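Local coordinates for protein c-di-GMP synthase (Capnocytophaga granulosa, PDB 6WT9) that synthesises the cyclic dinucleotide second messenger 3',3'-c-di-GMP from two GTP molecules as part of a CBASS system that defends bacteria against phage, at residues A8-L13 with V41-T46; N33-Y38 with N287-V292; G244-M249 with N281-S286. One frame throughout, in Å; residues are numbered along the deposited sequence.

Interaction 1: residues A8-L13 with V41-T46; sequences ALFENL and VLKYIT
Phe10 and Tyr44 mark the nearest backbone approach of two helical segments, 8-13 and 41-46, whose axes come within 8.8 Å and run the same way at an angle of 32°. The contact is made by two aromatic rings, one contributed by each helix, and each ring is packed against aliphatic groups of the opposite helix. Phe10 has CG anti to its N (chi1 175°), which swings the ring toward the second helix. There Lys43 lies over one of its faces: CB is 3.8 Å from the ring centroid, a CH-pi contact displaced toward the rim on the CD1-CE1 side. The extended Lys43 chain continues past the CD2-CE2 side, so its methylenes pack on the ring while the ammonium end leads away.

Tyr44 answers from the other helix. Its ring reaches back between Leu9 and Leu13, one turn apart on segment 8-13. Leu9 CB touches Tyr44 CE1 at 3.6 Å, and Leu9 CD1 lies over one ring face. Leu13 crosses Tyr44 at about a right angle; its CD2 methyl is 4.0 Å from Tyr44 CD1 and 3.7 Å from Tyr44 O. No hydrogen bond joins the two segments, so the pairing is by apolar packing. The phenol hydroxyl has its polar partner farther on, in a hydrogen bond to Asp259.

The pair belongs to the helical part of the enzyme rather than its nucleotidyltransferase sheet. Helix 23-32 closes the Phe10 side through Phe29 and Phe30, and Phe30 also touches Lys43. Helix 245-259 backs the Tyr44 side, with Leu256 on Tyr44 and Asn255 on Leu13, so the N-terminal helices are packed onto a helix from much later in the chain.

Interaction 2: residues N33-Y38 with N287-V292; sequences NPDVKY and NKYQLV
Lys288 stretches its ammonium group across to Asn33 and Asp35, while its CG covers the centre of one face of the neighbouring Tyr289 ring. The chain is fully extended beyond CG, which lets NZ span the gap between backbones whose nearest CA atoms, Asn33 CA and Lys288 CA, are 10.4 Å apart. NZ donates to Asn33 OD1 at 2.6 Å, approaching at a C=O...N angle of 116° and tilted out of the amide plane. It also forms a long salt bridge of 3.3 Å with Asp35 OD1, using the syn lone pair of that oxygen.

Tyr289 runs alongside and takes the other carboxylate oxygen. Its OH donates to Asp35 OD2 at 2.6 Å; the oxygen sits at the edge of the ring, in the ring plane, but the hydroxyl meets the carboxylate from above its plane, the two planes being 51° apart. Val36 fills in beside this pair, CG1 lying 3.2 Å from Tyr289 OH. The Asn33 amide is held at its other end too, ND2 donating to Phe29 O in helix 23-32.

Asp35 thus spends one oxygen on a lysine and the other on a tyrosine. The nearby positive charge probably keeps it ionised, and this paired polar grip joins the loop after helix 23-32 to the turn leading into helix 291-304.

Interaction 3: residues G244-M249 with N281-S286; sequences GRLKKM and NKYLHS
A Met-aromatic contact and an arginine laid against a turn of backbone together dock the start of helix 245-259, which follows the N-cap residue Gly244, onto the loop 281-286. Tyr283 is central to the first. Met249, present as selenomethionine, bends at its last torsion (chi3 -63°) and lowers CE onto one ring face, 3.6 Å from the centroid. SE lies farther off, 4.6 Å from the same centroid and nearly on the ring normal. Arg245 CB meets the edge of this ring, 3.7 Å from Tyr283 CD2, while Leu246 CB approaches the hydroxyl end at 4.0 Å from OH.

Beyond CB, Arg245 runs extended over the loop. CD passes 3.1 Å from Tyr283 O, and NE then donates a hydrogen bond of 2.7 Å to Ser286 O. This bond is fairly straight (162° at the hydrogen), lies in the carbonyl plane and uses a lone pair of the oxygen, which is also close to the guanidinium plane. Leu284 O, by contrast, sits over the centre of one guanidinium face, 3.1 Å from CZ, where no N-H points at it. NH1 turns back to Thr242 O, just before its own helix.

Two carbonyls are therefore hydrogen-bonded to the guanidinium, Ser286 O at NE and Thr242 O at NH1, and Leu284 O lies over one face. The carbonyl oxygens probably help to offset the positive charge, and the bonds at NE and NH1 fix how the group is rotated, tying the loop to the helix start.

How the interactions relate
Interactions 1 and 2 meet directly at Thr46, whose OG1 is 3.2 Å from Tyr289 OH, a probable hydrogen bond; their centres are about 11 Å apart and their segments alternate along the chain. Interaction 3 is nested inside the long loop that interaction 2 closes. Leu291 of interaction 2 packs on Lys248 (CD1 to CB, 3.8 Å), Met249, Tyr283 and Ser286 of interaction 3. Interactions 1 and 3 do not touch, their centres being about 20 Å apart, but interaction 3 uses the start of helix 245-259, while Tyr44 and Leu13 of interaction 1 touch Leu256 and Asn255 near its end. All three join helices and loops, and none of their segments lies on a strand of the mixed sheet.

Interaction 1: residues A8-L13 with V41-T46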
loop_
_atom_site.group_PDB
_atom_site.type_symbol
_atom_site.label_atom_id
_atom_site.label_comp_id
_atom_site.label_asym_id
_atom_site.label_seq_id
_atom_site.Cartn_x
_atom_site.Cartn_y
_atom_site.Cartn_z
ATOM N N ALA A 8 -9.579 11.645 -19.959
ATOM C CA ALA A 8 -9.014 10.326 -20.217
ATOM C C ALA A 8 -8.405 9.730 -18.953
ATOM O O ALA A 8 -8.495 8.519 -18.724
ATOM C CB ALA A 8 -7.970 10.408 -21.331
ATOM N N LEU A 9 -7.779 10.567 -18.121
ATOM C CA LEU A 9 -7.218 10.074 -16.868
ATOM C C LEU A 9 -8.314 9.594 -15.924
ATOM O O LEU A 9 -8.124 8.622 -15.184
ATOM C CB LEU A 9 -6.375 11.165 -16.208
ATOM C CG LEU A 9 -5.019 11.477 -16.846
ATOM C CD1 LEU A 9 -4.442 12.762 -16.272
ATOM C CD2 LEU A 9 -4.050 10.325 -16.640
ATOM N N PHE A 10 -9.470 10.261 -15.935
ATOM C CA PHE A 10 -10.570 9.839 -15.074
ATOM C C PHE A 10 -11.138 8.495 -15.517
ATOM O O PHE A 10 -11.410 7.627 -14.679
ATOM C CB PHE A 10 -11.668 10.900 -15.057
ATOM C CG PHE A 10 -12.895 10.488 -14.297
ATOM C CD1 PHE A 10 -12.868 10.397 -12.916
ATOM C CD2 PHE A 10 -14.074 10.195 -14.962
ATOM C CE1 PHE A 10 -13.990 10.019 -12.213
ATOM C CE2 PHE A 10 -15.200 9.817 -14.263
ATOM C CZ PHE A 10 -15.158 9.728 -12.886
ATOM N N GLU A 11 -11.334 8.309 -16.826
ATOM C CA GLU A 11 -11.826 7.031 -17.333
ATOM C C GLU A 11 -10.859 5.904 -17.001
ATOM O O GLU A 11 -11.264 4.848 -16.501
ATOM C CB GLU A 11 -12.048 7.109 -18.844
ATOM C CG GLU A 11 -13.344 7.775 -19.259
ATOM C CD GLU A 11 -13.581 7.693 -20.754
ATOM O OE1 GLU A 11 -12.590 7.687 -21.516
ATOM O OE2 GLU A 11 -14.757 7.625 -21.169
ATOM N N ASN A 12 -9.569 6.113 -17.280
ATOM C CA ASN A 12 -8.565 5.105 -16.959
ATOM C C ASN A 12 -8.546 4.804 -15.466
ATOM O O ASN A 12 -8.352 3.653 -15.059
ATOM C CB ASN A 12 -7.188 5.571 -17.434
ATOM C CG ASN A 12 -6.105 4.544 -17.172
ATOM O OD1 ASN A 12 -5.906 3.625 -17.963
ATOM N ND2 ASN A 12 -5.400 4.694 -16.055
ATOM N N LEU A 13 -8.747 5.829 -14.635
ATOM C CA LEU A 13 -8.798 5.610 -13.195
ATOM C C LEU A 13 -10.012 4.780 -12.796
ATOM O O LEU A 13 -9.930 3.978 -11.857
ATOM C CB LEU A 13 -8.802 6.950 -12.463
ATOM C CG LEU A 13 -8.683 6.896 -10.940
ATOM C CD1 LEU A 13 -7.458 6.095 -10.536
ATOM C CD2 LEU A 13 -8.617 8.301 -10.372
ATOM N N VAL A 41 -11.214 17.769 -13.868
ATOM C CA VAL A 41 -10.101 17.788 -12.924
ATOM C C VAL A 41 -10.580 17.447 -11.518
ATOM O O VAL A 41 -9.859 16.795 -10.754
ATOM C CB VAL A 41 -9.365 19.141 -12.970
ATOM C CG1 VAL A 41 -10.253 20.266 -12.472
ATOM C CG2 VAL A 41 -8.073 19.076 -12.165
ATOM N N LEU A 42 -11.800 17.851 -11.157
ATOM C CA LEU A 42 -12.336 17.482 -9.851
ATOM C C LEU A 42 -12.696 16.004 -9.791
ATOM O O LEU A 42 -12.568 15.382 -8.731
ATOM C CB LEU A 42 -13.561 18.335 -9.515
ATOM C CG LEU A 42 -13.382 19.853 -9.483
ATOM C CD1 LEU A 42 -14.667 20.527 -9.034
ATOM C CD2 LEU A 42 -12.217 20.252 -8.586
ATOM N N LYS A 43 -13.153 15.432 -10.909
ATOM C CA LYS A 43 -13.456 14.004 -10.947
ATOM C C LYS A 43 -12.200 13.177 -10.714
ATOM O O LYS A 43 -12.205 12.224 -9.926
ATOM C CB LYS A 43 -14.081 13.629 -12.291
ATOM C CG LYS A 43 -15.419 14.269 -12.597
ATOM C CD LYS A 43 -15.909 13.800 -13.961
ATOM C CE LYS A 43 -17.247 14.408 -14.329
ATOM N NZ LYS A 43 -17.717 13.905 -15.651
ATOM N N TYR A 44 -11.114 13.526 -11.406
ATOM C CA TYR A 44 -9.878 12.762 -11.291
ATOM C C TYR A 44 -9.306 12.846 -9.884
ATOM O O TYR A 44 -8.882 11.832 -9.319
ATOM C CB TYR A 44 -8.866 13.260 -12.324
ATOM C CG TYR A 44 -7.523 12.570 -12.265
ATOM C CD1 TYR A 44 -7.374 11.261 -12.700
ATOM C CD2 TYR A 44 -6.401 13.233 -11.786
ATOM C CE1 TYR A 44 -6.149 10.627 -12.651
ATOM C CE2 TYR A 44 -5.171 12.609 -11.735
ATOM C CZ TYR A 44 -5.050 11.307 -12.170
ATOM O OH TYR A 44 -3.825 10.682 -12.119
ATOM N N ILE A 45 -9.299 14.043 -9.295
ATOM C CA ILE A 45 -8.759 14.209 -7.950
ATOM C C ILE A 45 -9.618 13.471 -6.930
ATOM O O ILE A 45 -9.098 12.787 -6.041
ATOM C CB ILE A 45 -8.633 15.704 -7.608
ATOM C CG1 ILE A 45 -7.661 16.393 -8.569
ATOM C CG2 ILE A 45 -8.168 15.889 -6.171
ATOM C CD1 ILE A 45 -7.698 17.903 -8.484
ATOM N N THR A 46 -10.944 13.589 -7.044
ATOM C CA THR A 46 -11.827 12.953 -6.070
ATOM C C THR A 46 -11.730 11.435 -6.137
ATOM O O THR A 46 -11.718 10.763 -5.099
ATOM C CB THR A 46 -13.272 13.401 -6.290
ATOM O OG1 THR A 46 -13.357 14.828 -6.188
ATOM C CG2 THR A 46 -14.181 12.777 -5.245
#

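Interaction 2: residues N33-Y38 with N287-V292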
loop_
_atom_site.group_PDB
_atom_site.type_symbol
_atom_site.label_atom_id
_atom_site.label_comp_id
_atom_site.label_asym_id
_atom_site.label_seq_id
_atom_site.Cartn_x
_atom_site.Cartn_y
_atom_site.Cartn_z
ATOM N N ASN A 33 -20.285 12.792 -4.287
ATOM C CA ASN A 33 -19.502 13.945 -4.737
ATOM C C ASN A 33 -20.218 14.623 -5.894
ATOM O O ASN A 33 -19.732 14.628 -7.033
ATOM C CB ASN A 33 -18.090 13.517 -5.142
ATOM C CG ASN A 33 -17.358 12.794 -4.031
ATOM O OD1 ASN A 33 -16.779 13.422 -3.143
ATOM N ND2 ASN A 33 -17.372 11.465 -4.078
ATOM N N PRO A 34 -21.382 15.229 -5.641
ATOM C CA PRO A 34 -22.122 15.880 -6.733
ATOM C C PRO A 34 -21.415 17.092 -7.317
ATOM O O PRO A 34 -21.832 17.575 -8.378
ATOM C CB PRO A 34 -23.445 16.281 -6.071
ATOM C CG PRO A 34 -23.095 16.467 -4.635
ATOM C CD PRO A 34 -22.037 15.432 -4.334
ATOM N N ASP A 35 -20.358 17.593 -6.671
ATOM C CA ASP A 35 -19.692 18.795 -7.164
ATOM C C ASP A 35 -18.799 18.513 -8.368
ATOM O O ASP A 35 -18.480 19.437 -9.127
ATOM C CB ASP A 35 -18.861 19.434 -6.050
ATOM C CG ASP A 35 -17.802 18.491 -5.500
ATOM O OD1 ASP A 35 -18.152 17.348 -5.131
ATOM O OD2 ASP A 35 -16.620 18.885 -5.442
ATOM N N VAL A 36 -18.384 17.262 -8.558
ATOM C CA VAL A 36 -17.370 16.945 -9.558
ATOM C C VAL A 36 -18.005 16.895 -10.939
ATOM O O VAL A 36 -17.304 16.794 -11.952
ATOM C CB VAL A 36 -16.669 15.618 -9.227
ATOM C CG1 VAL A 36 -16.137 15.663 -7.811
ATOM C CG2 VAL A 36 -17.632 14.447 -9.392
ATOM N N LYS A 37 -19.334 16.980 -10.986
ATOM C CA LYS A 37 -20.061 16.864 -12.245
ATOM C C LYS A 37 -19.633 17.935 -13.241
ATOM O O LYS A 37 -19.466 19.109 -12.890
ATOM C CB LYS A 37 -21.564 16.955 -11.988
ATOM C CG LYS A 37 -22.091 15.811 -11.149
ATOM C CD LYS A 37 -23.599 15.840 -11.049
ATOM C CE LYS A 37 -24.145 14.432 -10.951
ATOM N NZ LYS A 37 -23.610 13.588 -12.051
ATOM N N TYR A 38 -19.446 17.510 -14.493
ATOM C CA TYR A 38 -19.097 18.396 -15.604
ATOM C C TYR A 38 -17.774 19.124 -15.368
ATOM O O TYR A 38 -17.557 20.222 -15.886
ATOM C CB TYR A 38 -20.221 19.398 -15.883
ATOM C CG TYR A 38 -21.599 18.775 -15.860
ATOM C CD1 TYR A 38 -22.036 17.971 -16.905
ATOM C CD2 TYR A 38 -22.463 18.988 -14.792
ATOM C CE1 TYR A 38 -23.293 17.396 -16.887
ATOM C CE2 TYR A 38 -23.723 18.417 -14.766
ATOM C CZ TYR A 38 -24.132 17.621 -15.817
ATOM O OH TYR A 38 -25.386 17.050 -15.797
ATOM N N ASN A 287 -10.690 19.966 3.254
ATOM C CA ASN A 287 -11.503 19.138 2.378
ATOM C C ASN A 287 -10.604 18.403 1.385
ATOM O O ASN A 287 -9.380 18.559 1.377
ATOM C CB ASN A 287 -12.580 19.978 1.680
ATOM C CG ASN A 287 -12.009 21.043 0.746
ATOM O OD1 ASN A 287 -11.124 20.781 -0.068
ATOM N ND2 ASN A 287 -12.539 22.256 0.854
ATOM N N LYS A 288 -11.227 17.590 0.528
ATOM C CA LYS A 288 -10.465 16.737 -0.380
ATOM C C LYS A 288 -9.570 17.556 -1.304
ATOM O O LYS A 288 -8.412 17.194 -1.537
ATOM C CB LYS A 288 -11.418 15.858 -1.191
ATOM C CG LYS A 288 -12.583 16.620 -1.800
ATOM C CD LYS A 288 -13.543 15.701 -2.532
ATOM C CE LYS A 288 -14.737 16.481 -3.068
ATOM N NZ LYS A 288 -15.661 15.625 -3.860
ATOM N N TYR A 289 -10.082 18.672 -1.828
ATOM C CA TYR A 289 -9.304 19.458 -2.781
ATOM C C TYR A 289 -8.155 20.189 -2.096
ATOM O O TYR A 289 -7.069 20.324 -2.670
ATOM C CB TYR A 289 -10.217 20.442 -3.508
ATOM C CG TYR A 289 -11.337 19.759 -4.252
ATOM C CD1 TYR A 289 -11.120 18.559 -4.915
ATOM C CD2 TYR A 289 -12.614 20.300 -4.274
ATOM C CE1 TYR A 289 -12.140 17.924 -5.593
ATOM C CE2 TYR A 289 -13.641 19.673 -4.949
ATOM C CZ TYR A 289 -13.398 18.486 -5.606
ATOM O OH TYR A 289 -14.419 17.857 -6.278
ATOM N N GLN A 290 -8.373 20.662 -0.868
ATOM C CA GLN A 290 -7.332 21.371 -0.135
ATOM C C GLN A 290 -6.185 20.465 0.288
ATOM O O GLN A 290 -5.141 20.974 0.713
ATOM C CB GLN A 290 -7.939 22.055 1.090
ATOM C CG GLN A 290 -8.951 23.137 0.740
ATOM C CD GLN A 290 -9.844 23.498 1.906
ATOM O OE1 GLN A 290 -10.020 22.712 2.836
ATOM N NE2 GLN A 290 -10.419 24.695 1.861
ATOM N N LEU A 291 -6.344 19.144 0.188
ATOM C CA LEU A 291 -5.230 18.249 0.473
ATOM C C LEU A 291 -4.128 18.352 -0.575
ATOM O O LEU A 291 -2.979 18.004 -0.281
ATOM C CB LEU A 291 -5.726 16.805 0.571
ATOM C CG LEU A 291 -6.758 16.519 1.664
ATOM C CD1 LEU A 291 -7.227 15.075 1.600
ATOM C CD2 LEU A 291 -6.186 16.839 3.039
ATOM N N VAL A 292 -4.445 18.828 -1.776
ATOM C CA VAL A 292 -3.458 18.938 -2.851
ATOM C C VAL A 292 -2.443 20.035 -2.536
ATOM O O VAL A 292 -1.234 19.775 -2.631
ATOM C CB VAL A 292 -4.137 19.165 -4.213
ATOM C CG1 VAL A 292 -3.093 19.400 -5.296
ATOM C CG2 VAL A 292 -5.015 17.976 -4.569
#

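Interaction 3: residues G244-M249 with N281-S286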
loop_
_atom_site.group_PDB
_atom_site.type_symbol
_atom_site.label_atom_id
_atom_site.label_comp_id
_atom_site.label_asym_id
_atom_site.label_seq_id
_atom_site.Cartn_x
_atom_site.Cartn_y
_atom_site.Cartn_z
ATOM N N GLY A 244 -10.025 9.906 7.795
ATOM C CA GLY A 244 -9.682 9.358 6.501
ATOM C C GLY A 244 -8.799 10.225 5.630
ATOM O O GLY A 244 -8.471 9.811 4.511
ATOM N N ARG A 245 -8.390 11.403 6.104
ATOM C CA ARG A 245 -7.646 12.325 5.246
ATOM C C ARG A 245 -6.247 11.811 4.922
ATOM O O ARG A 245 -5.748 12.044 3.814
ATOM C CB ARG A 245 -7.570 13.703 5.901
ATOM C CG ARG A 245 -8.884 14.472 5.870
ATOM C CD ARG A 245 -8.842 15.664 6.812
ATOM N NE ARG A 245 -10.034 16.499 6.712
ATOM C CZ ARG A 245 -11.144 16.302 7.416
ATOM N NH1 ARG A 245 -11.219 15.295 8.274
ATOM N NH2 ARG A 245 -12.180 17.115 7.260
ATOM N N LEU A 246 -5.600 11.120 5.863
ATOM C CA LEU A 246 -4.271 10.578 5.591
ATOM C C LEU A 246 -4.305 9.577 4.442
ATOM O O LEU A 246 -3.407 9.565 3.591
ATOM C CB LEU A 246 -3.699 9.923 6.850
ATOM C CG LEU A 246 -2.384 9.163 6.649
ATOM C CD1 LEU A 246 -1.270 10.110 6.219
ATOM C CD2 LEU A 246 -1.990 8.399 7.900
ATOM N N LYS A 247 -5.337 8.732 4.394
ATOM C CA LYS A 247 -5.414 7.737 3.331
ATOM C C LYS A 247 -5.753 8.371 1.989
ATOM O O LYS A 247 -5.291 7.888 0.949
ATOM C CB LYS A 247 -6.434 6.658 3.691
ATOM C CG LYS A 247 -6.046 5.840 4.915
ATOM C CD LYS A 247 -7.070 4.758 5.215
ATOM C CE LYS A 247 -6.744 4.046 6.516
ATOM N NZ LYS A 247 -7.685 2.922 6.774
ATOM N N LYS A 248 -6.551 9.443 1.986
ATOM C CA LYS A 248 -6.812 10.159 0.741
ATOM C C LYS A 248 -5.515 10.661 0.118
ATOM O O LYS A 248 -5.293 10.514 -1.089
ATOM C CB LYS A 248 -7.773 11.324 0.985
ATOM C CG LYS A 248 -9.243 10.944 0.998
ATOM C CD LYS A 248 -10.124 12.182 1.056
ATOM C CE LYS A 248 -11.597 11.815 1.071
ATOM N NZ LYS A 248 -11.948 11.008 2.270
HETATM N N MSE A 249 -4.645 11.253 0.930
HETATM C CA MSE A 249 -3.370 11.763 0.443
HETATM C C MSE A 249 -2.480 10.639 -0.075
HETATM O O MSE A 249 -1.843 10.776 -1.119
HETATM C CB MSE A 249 -2.648 12.539 1.546
HETATM C CG MSE A 249 -3.281 13.879 1.877
HETATM SE SE MSE A 249 -2.187 14.955 3.086
HETATM C CE MSE A 249 -2.226 13.784 4.639
ATOM N N ASN A 281 -2.215 18.894 12.486
ATOM C CA ASN A 281 -2.828 20.215 12.573
ATOM C C ASN A 281 -2.790 20.982 11.259
ATOM O O ASN A 281 -3.458 22.016 11.151
ATOM C CB ASN A 281 -2.147 21.040 13.667
ATOM C CG ASN A 281 -0.663 21.220 13.424
ATOM O OD1 ASN A 281 -0.244 22.112 12.684
ATOM N ND2 ASN A 281 0.145 20.372 14.049
ATOM N N LYS A 282 -2.037 20.514 10.264
ATOM C CA LYS A 282 -1.996 21.207 8.983
ATOM C C LYS A 282 -3.147 20.826 8.062
ATOM O O LYS A 282 -3.483 21.604 7.164
ATOM C CB LYS A 282 -0.664 20.937 8.280
ATOM C CG LYS A 282 0.534 21.583 8.950
ATOM C CD LYS A 282 1.767 21.466 8.073
ATOM C CE LYS A 282 2.945 22.216 8.670
ATOM N NZ LYS A 282 3.365 21.646 9.978
ATOM N N TYR A 283 -3.760 19.655 8.260
ATOM C CA TYR A 283 -4.848 19.232 7.385
ATOM C C TYR A 283 -6.042 18.683 8.159
ATOM O O TYR A 283 -6.847 17.941 7.584
ATOM C CB TYR A 283 -4.361 18.184 6.367
ATOM C CG TYR A 283 -3.859 16.881 6.959
ATOM C CD1 TYR A 283 -2.554 16.759 7.423
ATOM C CD2 TYR A 283 -4.684 15.765 7.027
ATOM C CE1 TYR A 283 -2.091 15.564 7.955
ATOM C CE2 TYR A 283 -4.231 14.568 7.557
ATOM C CZ TYR A 283 -2.935 14.474 8.018
ATOM O OH TYR A 283 -2.480 13.287 8.546
ATOM N N LEU A 284 -6.186 19.048 9.438
ATOM C CA LEU A 284 -7.236 18.482 10.282
ATOM C C LEU A 284 -8.617 18.696 9.674
ATOM O O LEU A 284 -9.431 17.767 9.613
ATOM C CB LEU A 284 -7.160 19.101 11.682
ATOM C CG LEU A 284 -7.576 18.295 12.918
ATOM C CD1 LEU A 284 -7.359 19.129 14.171
ATOM C CD2 LEU A 284 -9.017 17.799 12.856
ATOM N N HIS A 285 -8.898 19.915 9.213
ATOM C CA HIS A 285 -10.221 20.277 8.718
ATOM C C HIS A 285 -10.250 20.492 7.211
ATOM O O HIS A 285 -11.240 21.017 6.688
ATOM C CB HIS A 285 -10.723 21.534 9.433
ATOM C CG HIS A 285 -10.592 21.471 10.923
ATOM N ND1 HIS A 285 -11.190 20.490 11.685
ATOM C CD2 HIS A 285 -9.930 22.271 11.793
ATOM C CE1 HIS A 285 -10.902 20.686 12.959
ATOM N NE2 HIS A 285 -10.139 21.761 13.052
ATOM N N SER A 286 -9.200 20.093 6.500
ATOM C CA SER A 286 -9.125 20.344 5.068
ATOM C C SER A 286 -10.071 19.427 4.303
ATOM O O SER A 286 -10.239 18.254 4.648
ATOM C CB SER A 286 -7.692 20.139 4.579
ATOM O OG SER A 286 -6.787 20.927 5.331
#